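Local structure of proteasome assembly chaperone 2 (PAC2) homologue Rv2125 (Mycobacterium tuberculosis, 5UN0) at residues V2-F7 / D19-L24; P32-D37 / M66-C71; N47-R52 / L61-M66. The protein belongs to the PAC2 family and is a homologue of the eukaryotic proteasome assembly chaperone 2, although its own role in the mycobacterium remains to be established. One frame throughout, in Å; residues are numbered along the deposited sequence.

Interaction 1 of 3, residues V2-F7 / D19-L24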
ATOM      1  N   VAL A   2      11.997  32.370   1.665  1.00 26.40           N
ATOM      2  CA  VAL A   2      10.756  32.042   1.011  1.00 25.97           C
ATOM      3  C   VAL A   2      10.860  30.591   0.539  1.00 24.36           C
ATOM      4  O   VAL A   2      11.949  30.162   0.169  1.00 25.58           O
ATOM      5  CB  VAL A   2      10.594  33.039  -0.142  1.00 27.75           C
ATOM      6  CG1 VAL A   2      10.403  32.344  -1.483  1.00 29.43           C
ATOM      7  CG2 VAL A   2       9.473  34.017   0.162  1.00 28.65           C
ATOM      8  N   VAL A   3       9.765  29.828   0.563  1.00 21.55           N
ATOM      9  CA  VAL A   3       9.816  28.430   0.074  1.00 19.86           C
ATOM     10  C   VAL A   3       8.955  28.153  -1.172  1.00 17.94           C
ATOM     11  O   VAL A   3       7.814  28.585  -1.266  1.00 16.38           O
ATOM     12  CB  VAL A   3       9.417  27.408   1.167  1.00 19.54           C
ATOM     13  CG1 VAL A   3       9.268  26.001   0.580  1.00 18.98           C
ATOM     14  CG2 VAL A   3      10.426  27.391   2.304  1.00 19.69           C
ATOM     15  N   VAL A   4       9.532  27.404  -2.101  1.00 17.15           N
ATOM     16  CA  VAL A   4       8.761  26.700  -3.121  1.00 17.21           C
ATOM     17  C   VAL A   4       9.000  25.203  -2.948  1.00 16.95           C
ATOM     18  O   VAL A   4      10.135  24.727  -3.082  1.00 16.32           O
ATOM     19  CB  VAL A   4       9.145  27.087  -4.557  1.00 17.77           C
ATOM     20  CG1 VAL A   4       8.426  26.208  -5.567  1.00 18.12           C
ATOM     21  CG2 VAL A   4       8.792  28.534  -4.822  1.00 18.25           C
ATOM     22  N   ALA A   5       7.915  24.477  -2.646  1.00 16.76           N
ATOM     23  CA  ALA A   5       7.945  23.024  -2.448  1.00 16.46           C
ATOM     24  C   ALA A   5       7.047  22.304  -3.453  1.00 16.07           C
ATOM     25  O   ALA A   5       6.103  22.882  -3.997  1.00 15.97           O
ATOM     26  CB  ALA A   5       7.516  22.678  -1.031  1.00 16.29           C
ATOM     27  N   ALA A   6       7.347  21.035  -3.682  1.00 16.08           N
ATOM     28  CA  ALA A   6       6.521  20.196  -4.546  1.00 17.00           C
ATOM     29  C   ALA A   6       6.724  18.749  -4.170  1.00 17.95           C
ATOM     30  O   ALA A   6       7.835  18.330  -3.900  1.00 17.52           O
ATOM     31  CB  ALA A   6       6.861  20.405  -6.012  1.00 16.80           C
ATOM     32  N   PHE A   7       5.633  17.995  -4.175  1.00 20.17           N
ATOM     33  CA  PHE A   7       5.639  16.588  -3.799  1.00 21.35           C
ATOM     34  C   PHE A   7       5.229  15.698  -4.958  1.00 23.95           C
ATOM     35  O   PHE A   7       4.279  16.000  -5.669  1.00 23.31           O
ATOM     36  CB  PHE A   7       4.692  16.385  -2.647  1.00 20.49           C
ATOM     37  CG  PHE A   7       5.050  17.207  -1.454  1.00 19.66           C
ATOM     38  CD1 PHE A   7       6.039  16.777  -0.578  1.00 19.10           C
ATOM     39  CD2 PHE A   7       4.429  18.415  -1.229  1.00 19.10           C
ATOM     40  CE1 PHE A   7       6.386  17.525   0.510  1.00 18.77           C
ATOM     41  CE2 PHE A   7       4.769  19.171  -0.130  1.00 18.99           C
ATOM     42  CZ  PHE A   7       5.751  18.721   0.744  1.00 18.90           C
ATOM     43  N   ASP A  19       8.926  19.110 -12.063  1.00 26.78           N
ATOM     44  CA  ASP A  19       9.671  19.810 -13.121  1.00 26.48           C
ATOM     45  C   ASP A  19       9.773  21.304 -12.887  1.00 24.36           C
ATOM     46  O   ASP A  19      10.797  21.910 -13.199  1.00 25.39           O
ATOM     47  CB  ASP A  19       9.041  19.597 -14.505  1.00 28.62           C
ATOM     48  CG  ASP A  19       9.271  18.197 -15.055  1.00 30.63           C
ATOM     49  OD1 ASP A  19      10.099  17.453 -14.483  1.00 34.46           O
ATOM     50  OD2 ASP A  19       8.620  17.844 -16.060  1.00 31.40           O
ATOM     51  N   ALA A  20       8.723  21.909 -12.359  1.00 22.10           N
ATOM     52  CA  ALA A  20       8.798  23.327 -12.009  1.00 21.52           C
ATOM     53  C   ALA A  20       9.938  23.574 -11.029  1.00 20.87           C
ATOM     54  O   ALA A  20      10.794  24.419 -11.278  1.00 20.41           O
ATOM     55  CB  ALA A  20       7.484  23.815 -11.427  1.00 21.31           C
ATOM     56  N   VAL A  21       9.964  22.827  -9.927  1.00 20.35           N
ATOM     57  CA  VAL A  21      11.003  23.045  -8.921  1.00 20.42           C
ATOM     58  C   VAL A  21      12.372  22.687  -9.477  1.00 20.69           C
ATOM     59  O   VAL A  21      13.374  23.332  -9.146  1.00 20.92           O
ATOM     60  CB  VAL A  21      10.755  22.265  -7.626  1.00 20.40           C
ATOM     61  CG1 VAL A  21      11.854  22.549  -6.610  1.00 20.09           C
ATOM     62  CG2 VAL A  21       9.417  22.649  -7.023  1.00 20.66           C
ATOM     63  N   ALA A  22      12.411  21.661 -10.322  1.00 20.34           N
ATOM     64  CA  ALA A  22      13.655  21.248 -10.954  1.00 20.79           C
ATOM     65  C   ALA A  22      14.227  22.398 -11.747  1.00 21.74           C
ATOM     66  O   ALA A  22      15.433  22.673 -11.701  1.00 21.58           O
ATOM     67  CB  ALA A  22      13.418  20.062 -11.864  1.00 20.66           C
ATOM     68  N   HIS A  23      13.333  23.070 -12.466  1.00 22.64           N
ATOM     69  CA  HIS A  23      13.695  24.168 -13.353  1.00 23.34           C
ATOM     70  C   HIS A  23      14.209  25.386 -12.611  1.00 23.46           C
ATOM     71  O   HIS A  23      15.062  26.120 -13.114  1.00 23.00           O
ATOM     72  CB  HIS A  23      12.492  24.591 -14.193  1.00 23.85           C
ATOM     73  CG  HIS A  23      12.814  25.662 -15.167  1.00 24.49           C
ATOM     74  ND1 HIS A  23      13.499  25.418 -16.336  1.00 24.60           N
ATOM     75  CD2 HIS A  23      12.606  26.996 -15.121  1.00 26.23           C
ATOM     76  CE1 HIS A  23      13.676  26.555 -16.982  1.00 25.65           C
ATOM     77  NE2 HIS A  23      13.140  27.528 -16.269  1.00 26.59           N
ATOM     78  N   LEU A  24      13.649  25.623 -11.433  1.00 23.99           N
ATOM     79  CA  LEU A  24      14.132  26.694 -10.577  1.00 23.98           C
ATOM     80  C   LEU A  24      15.544  26.369 -10.122  1.00 23.39           C
ATOM     81  O   LEU A  24      16.412  27.228 -10.158  1.00 21.86           O
ATOM     82  CB  LEU A  24      13.216  26.888  -9.370  1.00 24.07           C
ATOM     83  CG  LEU A  24      11.823  27.444  -9.665  1.00 24.37           C
ATOM     84  CD1 LEU A  24      11.074  27.617  -8.350  1.00 24.70           C
ATOM     85  CD2 LEU A  24      11.863  28.763 -10.432  1.00 24.23           C
TER

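Interaction 2 of 3, residues P32-D37 / M66-C71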
ATOM      1  N   PRO A  32      22.292  22.158  -2.384  1.00 26.17           N
ATOM      2  CA  PRO A  32      21.751  21.205  -1.413  1.00 26.71           C
ATOM      3  C   PRO A  32      22.222  21.487   0.010  1.00 27.11           C
ATOM      4  O   PRO A  32      23.396  21.793   0.202  1.00 26.04           O
ATOM      5  CB  PRO A  32      22.314  19.866  -1.896  1.00 26.14           C
ATOM      6  CG  PRO A  32      22.455  20.018  -3.360  1.00 25.33           C
ATOM      7  CD  PRO A  32      22.801  21.466  -3.585  1.00 26.50           C
ATOM      8  N   ILE A  33      21.319  21.376   0.978  1.00 27.41           N
ATOM      9  CA  ILE A  33      21.654  21.616   2.377  1.00 28.25           C
ATOM     10  C   ILE A  33      21.094  20.519   3.280  1.00 28.43           C
ATOM     11  O   ILE A  33      21.828  19.908   4.056  1.00 30.37           O
ATOM     12  CB  ILE A  33      21.128  22.981   2.857  1.00 20.00           C
ATOM     13  CG1 ILE A  33      19.604  23.035   2.744  1.00 20.00           C
ATOM     14  CG2 ILE A  33      21.768  24.108   2.062  1.00 20.00           C
ATOM     15  CD1 ILE A  33      18.985  24.254   3.392  1.00 20.00           C
ATOM     16  N   VAL A  34      19.792  20.274   3.174  1.00 28.66           N
ATOM     17  CA  VAL A  34      19.128  19.245   4.000  1.00 27.40           C
ATOM     18  C   VAL A  34      18.424  18.174   3.155  1.00 26.62           C
ATOM     19  O   VAL A  34      17.764  18.469   2.154  1.00 25.22           O
ATOM     20  CB  VAL A  34      18.104  19.874   4.955  1.00 28.42           C
ATOM     21  CG1 VAL A  34      17.018  18.883   5.359  1.00 29.43           C
ATOM     22  CG2 VAL A  34      18.795  20.393   6.202  1.00 29.31           C
ATOM     23  N   GLU A  35      18.574  16.927   3.588  1.00 26.71           N
ATOM     24  CA  GLU A  35      17.911  15.784   2.975  1.00 26.59           C
ATOM     25  C   GLU A  35      17.237  14.915   4.038  1.00 26.29           C
ATOM     26  O   GLU A  35      17.913  14.367   4.896  1.00 25.68           O
ATOM     27  CB  GLU A  35      18.925  14.959   2.197  1.00 27.16           C
ATOM     28  CG  GLU A  35      18.382  13.621   1.736  1.00 28.49           C
ATOM     29  CD  GLU A  35      19.210  13.003   0.629  1.00 29.88           C
ATOM     30  OE1 GLU A  35      19.239  13.577  -0.494  1.00 30.91           O
ATOM     31  OE2 GLU A  35      19.818  11.934   0.891  1.00 30.48           O
ATOM     32  N   ILE A  36      15.906  14.809   3.987  1.00 26.96           N
ATOM     33  CA  ILE A  36      15.135  14.038   4.980  1.00 26.62           C
ATOM     34  C   ILE A  36      14.900  12.612   4.481  1.00 27.00           C
ATOM     35  O   ILE A  36      14.026  12.336   3.648  1.00 25.88           O
ATOM     36  CB  ILE A  36      13.822  14.726   5.376  1.00 26.68           C
ATOM     37  CG1 ILE A  36      14.127  16.040   6.083  1.00 27.90           C
ATOM     38  CG2 ILE A  36      13.013  13.852   6.321  1.00 27.35           C
ATOM     39  CD1 ILE A  36      12.891  16.833   6.475  1.00 28.58           C
ATOM     40  N   ASP A  37      15.690  11.718   5.069  1.00 28.68           N
ATOM     41  CA  ASP A  37      15.921  10.347   4.620  1.00 28.82           C
ATOM     42  C   ASP A  37      15.129   9.352   5.462  1.00 27.73           C
ATOM     43  O   ASP A  37      15.098   8.162   5.160  1.00 28.96           O
ATOM     44  CB  ASP A  37      17.416  10.061   4.809  1.00 29.85           C
ATOM     45  CG  ASP A  37      17.877   8.819   4.108  1.00 33.29           C
ATOM     46  OD1 ASP A  37      17.489   8.588   2.935  1.00 37.36           O
ATOM     47  OD2 ASP A  37      18.652   8.068   4.740  1.00 35.72           O
ATOM     48  N   MET A  66      13.275  13.461   1.133  1.00 32.24           N
ATOM     49  CA  MET A  66      12.925  14.858   0.897  1.00 33.12           C
ATOM     50  C   MET A  66      14.193  15.695   0.773  1.00 33.03           C
ATOM     51  O   MET A  66      14.922  15.843   1.739  1.00 33.23           O
ATOM     52  CB  MET A  66      12.076  15.376   2.052  1.00 33.95           C
ATOM     53  CG  MET A  66      11.227  16.584   1.699  1.00 35.43           C
ATOM     54  SD  MET A  66       9.982  16.161   0.462  1.00 37.31           S
ATOM     55  CE  MET A  66       9.841  17.724  -0.392  1.00 37.82           C
ATOM     56  N   ARG A  67      14.459  16.222  -0.424  1.00 34.38           N
ATOM     57  CA  ARG A  67      15.637  17.075  -0.675  1.00 34.28           C
ATOM     58  C   ARG A  67      15.317  18.562  -0.517  1.00 31.91           C
ATOM     59  O   ARG A  67      14.374  19.089  -1.117  1.00 31.01           O
ATOM     60  CB  ARG A  67      16.238  16.784  -2.052  1.00 39.06           C
ATOM     61  CG  ARG A  67      16.968  15.457  -2.067  1.00 45.10           C
ATOM     62  CD  ARG A  67      17.147  14.813  -3.460  1.00 49.74           C
ATOM     63  NE  ARG A  67      17.260  13.344  -3.345  1.00 54.77           N
ATOM     64  CZ  ARG A  67      16.213  12.531  -3.145  1.00 59.14           C
ATOM     65  NH1 ARG A  67      14.977  13.025  -3.047  1.00 58.37           N
ATOM     66  NH2 ARG A  67      16.389  11.216  -3.044  1.00 62.24           N
ATOM     67  N   ILE A  68      16.089  19.223   0.337  1.00 29.50           N
ATOM     68  CA  ILE A  68      15.934  20.644   0.579  1.00 26.75           C
ATOM     69  C   ILE A  68      17.220  21.323   0.145  1.00 26.10           C
ATOM     70  O   ILE A  68      18.302  20.977   0.621  1.00 25.62           O
ATOM     71  CB  ILE A  68      15.640  20.929   2.062  1.00 26.24           C
ATOM     72  CG1 ILE A  68      14.352  20.210   2.484  1.00 25.58           C
ATOM     73  CG2 ILE A  68      15.549  22.434   2.314  1.00 26.76           C
ATOM     74  CD1 ILE A  68      13.932  20.427   3.927  1.00 25.14           C
ATOM     75  N   SER A  69      17.101  22.280  -0.771  1.00 25.22           N
ATOM     76  CA  SER A  69      18.257  23.020  -1.269  1.00 25.05           C
ATOM     77  C   SER A  69      18.021  24.546  -1.219  1.00 25.53           C
ATOM     78  O   SER A  69      16.877  24.999  -1.092  1.00 26.27           O
ATOM     79  CB  SER A  69      18.593  22.548  -2.681  1.00 24.36           C
ATOM     80  OG  SER A  69      17.499  22.722  -3.546  1.00 24.43           O
ATOM     81  N   HIS A  70      19.099  25.331  -1.317  1.00 25.06           N
ATOM     82  CA  HIS A  70      19.009  26.798  -1.171  1.00 25.77           C
ATOM     83  C   HIS A  70      19.418  27.558  -2.430  1.00 26.34           C
ATOM     84  O   HIS A  70      20.271  27.110  -3.191  1.00 25.70           O
ATOM     85  CB  HIS A  70      19.833  27.318   0.020  1.00 25.68           C
ATOM     86  CG  HIS A  70      20.063  28.797  -0.018  1.00 26.07           C
ATOM     87  ND1 HIS A  70      21.081  29.373  -0.753  1.00 26.19           N
ATOM     88  CD2 HIS A  70      19.373  29.822   0.533  1.00 26.65           C
ATOM     89  CE1 HIS A  70      21.019  30.687  -0.635  1.00 26.73           C
ATOM     90  NE2 HIS A  70      19.994  30.987   0.145  1.00 27.19           N
ATOM     91  N   CYS A  71      18.834  28.741  -2.585  1.00 26.92           N
ATOM     92  CA  CYS A  71      18.847  29.463  -3.824  1.00 29.52           C
ATOM     93  C   CYS A  71      18.865  30.962  -3.616  1.00 32.86           C
ATOM     94  O   CYS A  71      18.361  31.460  -2.623  1.00 32.98           O
ATOM     95  CB  CYS A  71      17.560  29.144  -4.562  1.00 30.01           C
ATOM     96  SG  CYS A  71      17.814  28.744  -6.264  1.00 29.98           S
TER

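Interaction 3 of 3, residues N47-R52 / L61-M66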
ATOM      1  N   ASN A  47       7.191   3.189  -2.282  1.00 20.71           N
ATOM      2  CA  ASN A  47       8.322   3.966  -2.798  1.00 21.35           C
ATOM      3  C   ASN A  47       9.602   3.159  -2.746  1.00 22.40           C
ATOM      4  O   ASN A  47      10.344   3.222  -1.743  1.00 23.31           O
ATOM      5  CB  ASN A  47       8.556   5.222  -1.950  1.00 21.24           C
ATOM      6  CG  ASN A  47       7.406   6.189  -1.992  1.00 20.89           C
ATOM      7  OD1 ASN A  47       7.061   6.773  -0.968  1.00 20.99           O
ATOM      8  ND2 ASN A  47       6.823   6.395  -3.169  1.00 20.77           N
ATOM      9  N   ARG A  48       9.876   2.410  -3.809  1.00 22.59           N
ATOM     10  CA  ARG A  48      11.057   1.537  -3.823  1.00 23.64           C
ATOM     11  C   ARG A  48      12.361   2.333  -3.968  1.00 24.42           C
ATOM     12  O   ARG A  48      12.353   3.440  -4.504  1.00 25.23           O
ATOM     13  CB  ARG A  48      10.928   0.482  -4.918  1.00 23.55           C
ATOM     14  CG  ARG A  48       9.782  -0.481  -4.656  1.00 23.76           C
ATOM     15  CD  ARG A  48       9.812  -1.702  -5.568  1.00 24.77           C
ATOM     16  NE  ARG A  48       8.873  -2.725  -5.095  1.00 24.62           N
ATOM     17  CZ  ARG A  48       9.146  -3.675  -4.203  1.00 24.15           C
ATOM     18  NH1 ARG A  48       8.191  -4.520  -3.841  1.00 24.47           N
ATOM     19  NH2 ARG A  48      10.356  -3.795  -3.670  1.00 24.43           N
ATOM     20  N   PRO A  49      13.478   1.797  -3.446  1.00 24.22           N
ATOM     21  CA  PRO A  49      14.726   2.478  -3.715  1.00 24.67           C
ATOM     22  C   PRO A  49      15.192   2.118  -5.092  1.00 24.98           C
ATOM     23  O   PRO A  49      14.733   1.127  -5.668  1.00 23.72           O
ATOM     24  CB  PRO A  49      15.696   1.927  -2.653  1.00 24.82           C
ATOM     25  CG  PRO A  49      14.831   1.263  -1.646  1.00 25.31           C
ATOM     26  CD  PRO A  49      13.653   0.750  -2.434  1.00 24.88           C
ATOM     27  N   VAL A  50      16.102   2.933  -5.604  1.00 26.99           N
ATOM     28  CA  VAL A  50      16.632   2.752  -6.944  1.00 28.25           C
ATOM     29  C   VAL A  50      18.038   2.196  -6.843  1.00 28.21           C
ATOM     30  O   VAL A  50      18.900   2.774  -6.169  1.00 25.62           O
ATOM     31  CB  VAL A  50      16.639   4.069  -7.745  1.00 28.77           C
ATOM     32  CG1 VAL A  50      16.949   3.798  -9.207  1.00 29.58           C
ATOM     33  CG2 VAL A  50      15.293   4.772  -7.640  1.00 28.59           C
ATOM     34  N   ILE A  51      18.240   1.056  -7.503  1.00 30.52           N
ATOM     35  CA  ILE A  51      19.543   0.406  -7.571  1.00 32.23           C
ATOM     36  C   ILE A  51      20.205   0.763  -8.890  1.00 34.52           C
ATOM     37  O   ILE A  51      19.522   0.955  -9.895  1.00 34.26           O
ATOM     38  CB  ILE A  51      19.432  -1.134  -7.470  1.00 31.93           C
ATOM     39  CG1 ILE A  51      20.703  -1.720  -6.833  1.00 31.84           C
ATOM     40  CG2 ILE A  51      19.153  -1.783  -8.824  1.00 32.57           C
ATOM     41  CD1 ILE A  51      20.426  -2.449  -5.548  1.00 31.87           C
ATOM     42  N   ARG A  52      21.533   0.859  -8.877  1.00 37.32           N
ATOM     43  CA  ARG A  52      22.310   0.980 -10.108  1.00 37.63           C
ATOM     44  C   ARG A  52      23.410  -0.067 -10.082  1.00 36.43           C
ATOM     45  O   ARG A  52      24.292  -0.014  -9.234  1.00 35.32           O
ATOM     46  CB  ARG A  52      22.909   2.375 -10.270  1.00 40.74           C
ATOM     47  CG  ARG A  52      23.408   2.662 -11.687  1.00 42.96           C
ATOM     48  CD  ARG A  52      23.679   4.144 -11.904  1.00 43.11           C
ATOM     49  NE  ARG A  52      24.691   4.647 -10.971  1.00 43.59           N
ATOM     50  CZ  ARG A  52      26.005   4.459 -11.100  1.00 42.61           C
ATOM     51  NH1 ARG A  52      26.497   3.776 -12.136  1.00 42.02           N
ATOM     52  NH2 ARG A  52      26.830   4.958 -10.189  1.00 41.62           N
ATOM     53  N   LEU A  61      22.909   2.998  -4.624  1.00 38.32           N
ATOM     54  CA  LEU A  61      21.632   2.729  -3.969  1.00 39.01           C
ATOM     55  C   LEU A  61      21.022   4.058  -3.543  1.00 39.50           C
ATOM     56  O   LEU A  61      21.643   4.841  -2.807  1.00 40.26           O
ATOM     57  CB  LEU A  61      21.824   1.824  -2.756  1.00 39.14           C
ATOM     58  CG  LEU A  61      20.553   1.264  -2.105  1.00 39.89           C
ATOM     59  CD1 LEU A  61      19.739   0.427  -3.083  1.00 39.85           C
ATOM     60  CD2 LEU A  61      20.911   0.441  -0.873  1.00 39.96           C
ATOM     61  N   GLN A  62      19.810   4.314  -4.015  1.00 39.41           N
ATOM     62  CA  GLN A  62      19.186   5.608  -3.823  1.00 40.21           C
ATOM     63  C   GLN A  62      17.869   5.451  -3.089  1.00 37.13           C
ATOM     64  O   GLN A  62      16.940   4.805  -3.585  1.00 36.80           O
ATOM     65  CB  GLN A  62      18.978   6.292  -5.174  1.00 45.88           C
ATOM     66  CG  GLN A  62      18.429   7.721  -5.098  1.00 51.61           C
ATOM     67  CD  GLN A  62      19.179   8.660  -4.162  1.00 54.49           C
ATOM     68  OE1 GLN A  62      18.595   9.625  -3.661  1.00 55.76           O
ATOM     69  NE2 GLN A  62      20.461   8.393  -3.920  1.00 57.06           N
ATOM     70  N   TRP A  63      17.804   6.049  -1.905  1.00 33.13           N
ATOM     71  CA  TRP A  63      16.620   5.956  -1.054  1.00 30.36           C
ATOM     72  C   TRP A  63      15.656   7.128  -1.227  1.00 30.05           C
ATOM     73  O   TRP A  63      16.087   8.280  -1.295  1.00 29.08           O
ATOM     74  CB  TRP A  63      17.039   5.917   0.412  1.00 28.68           C
ATOM     75  CG  TRP A  63      17.800   4.698   0.771  1.00 27.24           C
ATOM     76  CD1 TRP A  63      19.137   4.502   0.647  1.00 26.55           C
ATOM     77  CD2 TRP A  63      17.263   3.494   1.312  1.00 25.39           C
ATOM     78  NE1 TRP A  63      19.471   3.246   1.088  1.00 26.56           N
ATOM     79  CE2 TRP A  63      18.331   2.608   1.498  1.00 25.65           C
ATOM     80  CE3 TRP A  63      15.984   3.088   1.672  1.00 24.88           C
ATOM     81  CZ2 TRP A  63      18.157   1.338   2.017  1.00 25.89           C
ATOM     82  CZ3 TRP A  63      15.812   1.838   2.180  1.00 25.13           C
ATOM     83  CH2 TRP A  63      16.888   0.967   2.347  1.00 25.39           C
ATOM     84  N   PRO A  64      14.343   6.844  -1.230  1.00 28.94           N
ATOM     85  CA  PRO A  64      13.376   7.926  -1.310  1.00 28.42           C
ATOM     86  C   PRO A  64      13.581   8.863  -0.149  1.00 29.01           C
ATOM     87  O   PRO A  64      13.950   8.420   0.936  1.00 31.55           O
ATOM     88  CB  PRO A  64      12.036   7.216  -1.180  1.00 28.31           C
ATOM     89  CG  PRO A  64      12.349   5.965  -0.445  1.00 28.55           C
ATOM     90  CD  PRO A  64      13.701   5.553  -0.923  1.00 28.80           C
ATOM     91  N   ALA A  65      13.361  10.150  -0.378  1.00 29.24           N
ATOM     92  CA  ALA A  65      13.660  11.158   0.624  1.00 28.72           C
ATOM     93  C   ALA A  65      13.111  12.504   0.218  1.00 30.31           C
ATOM     94  O   ALA A  65      12.591  12.677  -0.904  1.00 29.25           O
ATOM     95  CB  ALA A  65      15.168  11.252   0.830  1.00 29.19           C
ATOM     96  N   MET A  66      13.275  13.461   1.133  1.00 32.24           N
ATOM     97  CA  MET A  66      12.925  14.858   0.897  1.00 33.12           C
ATOM     98  C   MET A  66      14.193  15.695   0.773  1.00 33.03           C
ATOM     99  O   MET A  66      14.922  15.843   1.739  1.00 33.23           O
ATOM    100  CB  MET A  66      12.076  15.376   2.052  1.00 33.95           C
ATOM    101  CG  MET A  66      11.227  16.584   1.699  1.00 35.43           C
ATOM    102  SD  MET A  66       9.982  16.161   0.462  1.00 37.31           S
ATOM    103  CE  MET A  66       9.841  17.724  -0.392  1.00 37.82           C
TER

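Interaction 1 of 3, residues V2-F7 / D19-L24
In the beta-alpha-beta crossover that leaves strand 2-7 through helix 16-27, Val4 and Ala6 of the strand meet Val21 and Leu24 of the helix. The segment axes approach to 8.4 Å, with N-to-C directions 139° apart, so the helix runs back across the strand it follows. Val21 is the hub. Its CG1 stands anti to the backbone N (chi1 -179°), which leaves CG2 as the branch that enters the contact. That methyl lies 3.5 Å from Ala6 CB, the small alanine probably letting the helix approach. It is also 4.0 Å from Val4 CG1, the two valines overlapping while they head opposite ways. One helical turn on, Leu24 meets Val4 CG1 as well, its CD1 4.1 Å away and the leucine set roughly perpendicular to the valine.

Strand 2-7 is the central strand of a seven-stranded mixed sheet, between the parallel strands 80-85 and 110-119. Helix 16-27 leads from it to strand 31-36 at the sheet edge, so the crossover passes over two intervening strands. No hydrogen bond joins helix to strand. The strand's backbone instead bonds to its neighbours, Val4 with Val81 and Met83, and Val3 with Thr110 and Val112, while the helix keeps its own bonds, such as Leu24 N to Ala20 O at 3.1 Å. The apolar layer continues past the pair: Val4 also touches Val197 and Leu201 of helix 188-201, Leu24 packs on Leu194 of that helix, and Val21 rests on Leu82. Ala5 points away from helix 16-27, and Phe7 packs on Ile155 and Phe159 of helix 155-166.

Interaction 2 of 3, residues P32-D37 / M66-C71
Val34 carries CG1 anti to its backbone N (chi1 155°) while Ile68 holds CG1 anti to its carbonyl carbon (chi1 -59°), and these settings bring the two side chains flank to flank on one face of the sheet, with Val34 CG1 3.7 Å from Ile68 CD1. Further along the same face, Ile36 CB meets Met66 CB at 3.8 Å. Helix 92-105 packs on this face: Leu99 lies against Ile36, Phe95 against Met66 and Val102 against Ile68.

Glu35 and Arg67 occupy the other face. Both chains are largely extended and run abreast, bringing Glu35 OE1 to 3.5 Å from Arg67 NE. The oxygen sits well out of the guanidinium plane, with no N-H aimed at it, so this salt bridge acts through charge alone. Arg67 NH2 bonds instead to Gln62 OE1, which probably does more to fix the group's orientation.

The backbones are joined in antiparallel fashion. Ile36 N gives a bond to Met66 O at 2.7 Å, and Met66 N returns one to Ile36 O at 2.9 Å; Ile68 N bonds similarly to Val34 O. Near Pro32 the pattern changes, because Ile68 O accepts two donors, Ile33 N at 3.1 Å and Val34 N at 3.0 Å. Ile33 adopts a helix-like psi of -54°, which fits an extra residue into its strand and shifts the register by one before Pro32 pairs with Ser69. Two residues facing one in this way make a classic beta bulge, here in strand 31-36, the outermost strand on this side of the chain's mixed sheet.

Interaction 3 of 3, residues N47-R52 / L61-M66
Pro49 and Trp63 form the close-packed side of this contact, their side chains projecting in the same direction from the two backbones. Pro49 CG sits over one face of the six-membered ring of the indole, 4.2 Å from its centroid and 24° off the normal, a CH-pi contact displaced toward the rim. Pro64 extends the apolar patch, its CB 4.1 Å from Asn47 CB. On the same side, farther along the hairpin, Leu61 continues the packing: its CD1 lies 4.3 Å from Pro49 CB and 3.8 Å from Ile51 CD1.

The pairing belongs to the base of the beta hairpin formed by strands 50-54 and 57-62. Val50 and Gln62 are its hydrogen-bonded pair: Val50 N bonds to Gln62 O at 2.9 Å, and Gln62 N to Val50 O at 2.8 Å. Their side chains make up the looser side, partly open to solvent, where CB meets CB at 4.1 Å and Gln62 then bends away at chi2 to bond through OE1 with Arg67.

A second subunit also takes part. Val50, Ile51 and Arg52 pair with an antiparallel strand of that chain, so the hairpin sheet runs on across the interface. Arg48 turns from the hairpin toward Glu87 and Trp10 of the second subunit, making a salt bridge and a cation-pi contact, while Arg93 of that subunit makes a cation-pi contact with Trp63.

In the fold
Interaction 1 is buried and wholly apolar, a helix laid on the middle of the main sheet; interactions 2 and 3 are both partly buried and mix backbone bonds with apolar packing. Measured from the centre of each contact to the centre of the chain, they lie about 6, 15 and 19 Å out. Interaction 2 reaches the same sheet as interaction 1, but at its edge, where a charged face backs an apolar one. Interaction 3 leaves that sheet for the separate hairpin, whose strand 57-62 leads on to strand 66-71, and adds contacts with a second subunit. Met66 lies in both 61-66 and 66-71, and its CE packs on Phe7 CE1 of segment 2-7 at 3.6 Å.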